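Local structure of probable TonB-dependent receptor (Pseudomonas aeruginosa, 4K3F) at residues A[98-107]-A[158-169]. The protein is probably a periplasmic methionine-binding lipoprotein of the NlpA family that delivers its ligand to a membrane transporter. Residues are numbered along the deposited sequence; the frame is centred on the assembly and turned at random. Where two conformers were deposited one is given.
Sequences LPSGATVVIP and LPRVLTQVDMAL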
ATOM      1  N   LEU A  98       4.253  18.342 -18.165  1.00 27.09           N
ATOM      2  CA  LEU A  98       2.805  18.056 -18.206  1.00 26.69           C
ATOM      3  C   LEU A  98       2.103  19.229 -18.885  1.00 25.20           C
ATOM      4  O   LEU A  98       2.372  20.377 -18.584  1.00 25.31           O
ATOM      5  CB  LEU A  98       2.233  17.871 -16.811  1.00 27.61           C
ATOM      6  CG  LEU A  98       2.690  16.657 -15.996  1.00 26.79           C
ATOM      7  CD1 LEU A  98       2.189  16.806 -14.569  1.00 26.63           C
ATOM      8  CD2 LEU A  98       2.175  15.371 -16.630  1.00 24.00           C
ATOM      9  N   PRO A  99       1.202  18.943 -19.811  1.00 24.07           N
ATOM     10  CA  PRO A  99       0.522  20.000 -20.514  1.00 26.63           C
ATOM     11  C   PRO A  99      -0.609  20.608 -19.670  1.00 26.51           C
ATOM     12  O   PRO A  99      -1.058  20.020 -18.671  1.00 21.89           O
ATOM     13  CB  PRO A  99      -0.059  19.263 -21.722  1.00 28.34           C
ATOM     14  CG  PRO A  99      -0.413  17.923 -21.153  1.00 25.82           C
ATOM     15  CD  PRO A  99       0.702  17.619 -20.193  1.00 25.96           C
ATOM     16  N   SER A 100      -1.081  21.776 -20.086  0.50 21.94           N
ATOM     17  CA  SER A 100      -2.316  22.336 -19.570  0.50 24.05           C
ATOM     18  C   SER A 100      -3.423  21.336 -19.810  0.50 21.89           C
ATOM     19  O   SER A 100      -3.497  20.745 -20.877  0.50 23.59           O
ATOM     20  CB  SER A 100      -2.653  23.648 -20.299  0.50 28.34           C
ATOM     21  OG  SER A 100      -3.907  24.170 -19.878  0.50 25.71           O
ATOM     22  N   GLY A 101      -4.286  21.132 -18.816  1.00 21.58           N
ATOM     23  CA  GLY A 101      -5.360  20.153 -18.924  1.00 19.55           C
ATOM     24  C   GLY A 101      -4.924  18.675 -18.860  1.00 19.49           C
ATOM     25  O   GLY A 101      -5.698  17.781 -19.199  1.00 19.12           O
ATOM     26  N   ALA A 102      -3.705  18.418 -18.390  1.00 19.82           N
ATOM     27  CA  ALA A 102      -3.218  17.072 -18.206  1.00 20.27           C
ATOM     28  C   ALA A 102      -4.156  16.223 -17.364  1.00 19.68           C
ATOM     29  O   ALA A 102      -4.723  16.660 -16.353  1.00 19.39           O
ATOM     30  CB  ALA A 102      -1.816  17.056 -17.603  1.00 20.55           C
ATOM     31  N   THR A 103      -4.297  14.970 -17.818  1.00 18.65           N
ATOM     32  CA  THR A 103      -5.046  13.981 -17.114  1.00 16.70           C
ATOM     33  C   THR A 103      -4.127  13.250 -16.162  1.00 16.44           C
ATOM     34  O   THR A 103      -3.136  12.637 -16.571  1.00 16.79           O
ATOM     35  CB  THR A 103      -5.761  12.998 -18.068  1.00 19.56           C
ATOM     36  OG1 THR A 103      -4.822  12.435 -19.009  1.00 19.57           O
ATOM     37  CG2 THR A 103      -6.871  13.722 -18.818  1.00 21.30           C
ATOM     38  N   VAL A 104      -4.495  13.297 -14.892  1.00 17.59           N
ATOM     39  CA  VAL A 104      -3.723  12.650 -13.814  1.00 15.36           C
ATOM     40  C   VAL A 104      -4.670  11.758 -13.026  1.00 16.94           C
ATOM     41  O   VAL A 104      -5.601  12.248 -12.370  1.00 17.45           O
ATOM     42  CB  VAL A 104      -3.097  13.722 -12.912  1.00 16.29           C
ATOM     43  CG1 VAL A 104      -2.304  13.116 -11.786  1.00 17.20           C
ATOM     44  CG2 VAL A 104      -2.191  14.625 -13.744  1.00 19.58           C
ATOM     45  N   VAL A 105      -4.435  10.452 -13.076  1.00 14.52           N
ATOM     46  CA  VAL A 105      -5.328   9.511 -12.416  1.00 14.82           C
ATOM     47  C   VAL A 105      -4.739   9.103 -11.058  1.00 13.81           C
ATOM     48  O   VAL A 105      -3.526   8.919 -10.918  1.00 15.70           O
ATOM     49  CB  VAL A 105      -5.690   8.301 -13.310  1.00 16.85           C
ATOM     50  CG1 VAL A 105      -4.467   7.451 -13.638  1.00 19.33           C
ATOM     51  CG2 VAL A 105      -6.800   7.488 -12.689  1.00 18.27           C
ATOM     52  N   ILE A 106      -5.619   9.014 -10.075  1.00 13.75           N
ATOM     53  CA  ILE A 106      -5.241   8.623  -8.715  1.00 14.14           C
ATOM     54  C   ILE A 106      -6.244   7.575  -8.222  1.00 12.76           C
ATOM     55  O   ILE A 106      -7.301   7.398  -8.807  1.00 13.92           O
ATOM     56  CB  ILE A 106      -5.241   9.875  -7.788  1.00 15.58           C
ATOM     57  CG1 ILE A 106      -6.652  10.377  -7.523  1.00 15.37           C
ATOM     58  CG2 ILE A 106      -4.324  10.967  -8.365  1.00 16.49           C
ATOM     59  CD1 ILE A 106      -6.752  11.569  -6.585  1.00 14.53           C
ATOM     60  N   PRO A 107      -5.918   6.880  -7.146  1.00 11.90           N
ATOM     61  CA  PRO A 107      -6.904   5.939  -6.614  1.00 12.23           C
ATOM     62  C   PRO A 107      -8.190   6.594  -6.121  1.00 14.03           C
ATOM     63  O   PRO A 107      -8.180   7.718  -5.661  1.00 14.32           O
ATOM     64  CB  PRO A 107      -6.159   5.270  -5.440  1.00 14.52           C
ATOM     65  CG  PRO A 107      -4.706   5.427  -5.783  1.00 15.26           C
ATOM     66  CD  PRO A 107      -4.606   6.776  -6.462  1.00 13.57           C
ATOM     67  N   LEU A 158      -4.990   1.045 -12.212  1.00 15.25           N
ATOM     68  CA  LEU A 158      -4.194   2.137 -12.696  1.00 16.19           C
ATOM     69  C   LEU A 158      -3.039   1.733 -13.648  1.00 18.65           C
ATOM     70  O   LEU A 158      -2.778   2.456 -14.626  1.00 19.24           O
ATOM     71  CB  LEU A 158      -3.709   3.025 -11.539  1.00 16.08           C
ATOM     72  CG  LEU A 158      -4.786   3.611 -10.608  1.00 18.02           C
ATOM     73  CD1 LEU A 158      -4.184   4.775  -9.780  1.00 19.54           C
ATOM     74  CD2 LEU A 158      -6.020   4.082 -11.328  1.00 18.56           C
ATOM     75  N   PRO A 159      -2.375   0.599 -13.417  1.00 18.34           N
ATOM     76  CA  PRO A 159      -1.289   0.262 -14.385  1.00 19.04           C
ATOM     77  C   PRO A 159      -1.808   0.046 -15.793  1.00 20.30           C
ATOM     78  O   PRO A 159      -1.123   0.381 -16.753  1.00 22.24           O
ATOM     79  CB  PRO A 159      -0.710  -1.040 -13.823  1.00 22.11           C
ATOM     80  CG  PRO A 159      -0.955  -0.922 -12.339  1.00 21.11           C
ATOM     81  CD  PRO A 159      -2.284  -0.244 -12.202  1.00 20.01           C
ATOM     82  N   ARG A 160      -3.033  -0.456 -15.900  1.00 20.59           N
ATOM     83  CA  ARG A 160      -3.651  -0.728 -17.188  1.00 24.20           C
ATOM     84  C   ARG A 160      -4.078   0.529 -17.909  1.00 24.90           C
ATOM     85  O   ARG A 160      -4.277   0.481 -19.142  1.00 24.08           O
ATOM     86  CB  ARG A 160      -4.861  -1.669 -17.043  1.00 27.88           C
ATOM     87  CG  ARG A 160      -4.478  -3.147 -17.034  1.00 45.04           C
ATOM     88  CD  ARG A 160      -5.694  -4.056 -17.200  1.00 70.44           C
ATOM     89  NE  ARG A 160      -6.787  -3.683 -16.292  1.00 89.89           N
ATOM     90  CZ  ARG A 160      -7.036  -4.230 -15.099  1.00 91.28           C
ATOM     91  NH1 ARG A 160      -6.290  -5.223 -14.617  1.00 93.63           N
ATOM     92  NH2 ARG A 160      -8.059  -3.781 -14.379  1.00 90.76           N
ATOM     93  N   VAL A 161      -4.268   1.632 -17.179  1.00 19.27           N
ATOM     94  CA  VAL A 161      -4.654   2.884 -17.854  1.00 20.30           C
ATOM     95  C   VAL A 161      -3.488   3.820 -18.036  1.00 22.62           C
ATOM     96  O   VAL A 161      -3.652   4.881 -18.621  1.00 19.36           O
ATOM     97  CB  VAL A 161      -5.840   3.657 -17.217  1.00 25.61           C
ATOM     98  CG1 VAL A 161      -7.078   2.780 -17.122  1.00 26.70           C
ATOM     99  CG2 VAL A 161      -5.477   4.262 -15.895  1.00 23.77           C
ATOM    100  N   LEU A 162      -2.312   3.417 -17.580  1.00 22.36           N
ATOM    101  CA  LEU A 162      -1.149   4.304 -17.627  1.00 25.31           C
ATOM    102  C   LEU A 162      -0.893   4.883 -19.026  1.00 22.83           C
ATOM    103  O   LEU A 162      -0.642   6.081 -19.140  1.00 23.94           O
ATOM    104  CB  LEU A 162       0.082   3.591 -17.070  1.00 22.79           C
ATOM    105  CG  LEU A 162       1.410   4.347 -17.068  1.00 25.68           C
ATOM    106  CD1 LEU A 162       1.359   5.548 -16.147  1.00 22.17           C
ATOM    107  CD2 LEU A 162       2.528   3.409 -16.649  1.00 29.56           C
ATOM    108  N   THR A 163      -1.018   4.083 -20.090  1.00 24.11           N
ATOM    109  CA  THR A 163      -0.787   4.585 -21.459  1.00 24.37           C
ATOM    110  C   THR A 163      -1.923   5.438 -22.044  1.00 26.09           C
ATOM    111  O   THR A 163      -1.794   5.966 -23.146  1.00 26.73           O
ATOM    112  CB  THR A 163      -0.463   3.454 -22.474  1.00 29.09           C
ATOM    113  OG1 THR A 163      -1.572   2.566 -22.565  1.00 30.19           O
ATOM    114  CG2 THR A 163       0.801   2.682 -22.040  1.00 33.46           C
ATOM    115  N   GLN A 164      -3.023   5.566 -21.297  0.50 21.28           N
ATOM    116  CA  GLN A 164      -4.186   6.325 -21.724  0.50 22.74           C
ATOM    117  C   GLN A 164      -4.364   7.636 -20.942  0.50 21.74           C
ATOM    118  O   GLN A 164      -5.422   8.259 -21.045  0.50 20.02           O
ATOM    119  CB  GLN A 164      -5.462   5.478 -21.525  0.50 27.45           C
ATOM    120  CG  GLN A 164      -5.499   4.133 -22.256  0.50 29.16           C
ATOM    121  CD  GLN A 164      -6.502   3.145 -21.653  0.50 31.13           C
ATOM    122  OE1 GLN A 164      -6.125   2.218 -20.939  0.50 32.22           O
ATOM    123  NE2 GLN A 164      -7.782   3.349 -21.931  0.50 33.10           N
ATOM    124  N   VAL A 165      -3.383   7.995 -20.105  1.00 21.68           N
ATOM    125  CA  VAL A 165      -3.417   9.225 -19.338  1.00 20.45           C
ATOM    126  C   VAL A 165      -2.054   9.921 -19.393  1.00 21.61           C
ATOM    127  O   VAL A 165      -1.071   9.330 -19.813  1.00 20.06           O
ATOM    128  CB  VAL A 165      -3.841   8.949 -17.859  1.00 23.28           C
ATOM    129  CG1 VAL A 165      -5.225   8.308 -17.821  1.00 23.15           C
ATOM    130  CG2 VAL A 165      -2.824   8.091 -17.132  1.00 21.17           C
ATOM    131  N   ASP A 166      -1.985  11.171 -18.956  1.00 19.15           N
ATOM    132  CA  ASP A 166      -0.718  11.853 -18.897  1.00 18.38           C
ATOM    133  C   ASP A 166       0.129  11.417 -17.720  1.00 18.76           C
ATOM    134  O   ASP A 166       1.363  11.454 -17.809  1.00 21.76           O
ATOM    135  CB  ASP A 166      -0.973  13.359 -18.909  1.00 19.45           C
ATOM    136  CG  ASP A 166      -1.647  13.818 -20.226  1.00 26.80           C
ATOM    137  OD1 ASP A 166      -1.301  13.275 -21.305  1.00 23.75           O
ATOM    138  OD2 ASP A 166      -2.546  14.684 -20.194  1.00 23.97           O
HETATM  139  N   MSE A 167      -0.514  11.088 -16.580  1.00 18.09           N
HETATM  140  CA  MSE A 167       0.234  10.642 -15.392  1.00 16.21           C
HETATM  141  C   MSE A 167      -0.712   9.820 -14.524  1.00 16.27           C
HETATM  142  O   MSE A 167      -1.924  10.137 -14.446  1.00 16.26           O
HETATM  143  CB  MSE A 167       0.795  11.846 -14.633  1.00 15.62           C
HETATM  144  CG  MSE A 167       1.778  11.487 -13.528  1.00 14.53           C
HETATM  145 SE   MSE A 167       2.858  13.020 -12.984  0.75 21.07          SE
HETATM  146  CE  MSE A 167       1.412  14.055 -12.185  1.00 20.12           C
ATOM    147  N   ALA A 168      -0.137   8.849 -13.826  1.00 16.53           N
ATOM    148  CA  ALA A 168      -0.848   8.020 -12.865  1.00 14.19           C
ATOM    149  C   ALA A 168      -0.055   7.861 -11.590  1.00 14.71           C
ATOM    150  O   ALA A 168       1.147   7.633 -11.610  1.00 16.83           O
ATOM    151  CB  ALA A 168      -1.203   6.670 -13.452  1.00 18.86           C
ATOM    152  N   LEU A 169      -0.745   8.008 -10.462  1.00 15.10           N
ATOM    153  CA  LEU A 169      -0.124   7.805  -9.155  1.00 16.18           C
ATOM    154  C   LEU A 169      -0.568   6.432  -8.682  1.00 16.24           C
ATOM    155  O   LEU A 169      -1.738   6.235  -8.382  1.00 16.12           O
ATOM    156  CB  LEU A 169      -0.502   8.920  -8.172  1.00 16.56           C
ATOM    157  CG  LEU A 169       0.353  10.208  -8.296  1.00 17.79           C
ATOM    158  CD1 LEU A 169       0.186  10.877  -9.652  1.00 19.06           C
ATOM    159  CD2 LEU A 169       0.019  11.166  -7.164  1.00 17.63           C
TER
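Asp-166 and Thr-103 grip each other where two parallel strands, 103-107 and 167-169, come together. Along Asp-166, CB rests 3.3 Å from Thr-103 O; CG, anti to its own carbonyl carbon (chi1 -63°), stands 3.7 Å from Thr-103 OG1 and carries the carboxylate back toward the turn of Pro-99 to Ala-102; and OD2 accepts the N-H of Thr-103 (N to OD2 3.0 Å), on its anti side and 27° out of the carboxylate plane. The same oxygen lies close to Ala-102, 3.2 Å from its CA and also against its CB, where a bare methyl suits the tight approach, and near Pro-99 CG. Thr-103 answers with its hydroxyl: OG1 sits between its backbone N and carbonyl carbon and takes the N-H of Asp-166 (N to OG1 3.1 Å). Aspartate and threonine suit these places because their short polar side chains can bond to main chain just where regular pairing begins. From there the backbones take over, Met-167 N giving to Thr-103 O, Val-105 N to Met-167 O, and Leu-169 N to Val-105 O.

On one face of the sheet, Met-167, a selenomethionine, runs beside Val-104 and bends at chi3 (68°), bringing CE to 3.7 Å from Leu-98 CD1 and against both Val-104 methyls; Leu-120 of helix 110-122 helps to cover it. On the other face, Val-105 uses both branches. Val-105 CG1 presses on Ala-168 CB at 3.4 Å, tight even beside so small a residue, and also meets Val-161 and Val-165, while its CG2 touches Leu-158 CD2 at 3.7 Å. Branched aliphatic residues thus hold the short helical turn about 158-161, and the loop after it, against the sheet. With 149-153 beside 103-107 and helices on both faces, this is the parallel core of one alpha/beta lobe of a periplasmic binding protein.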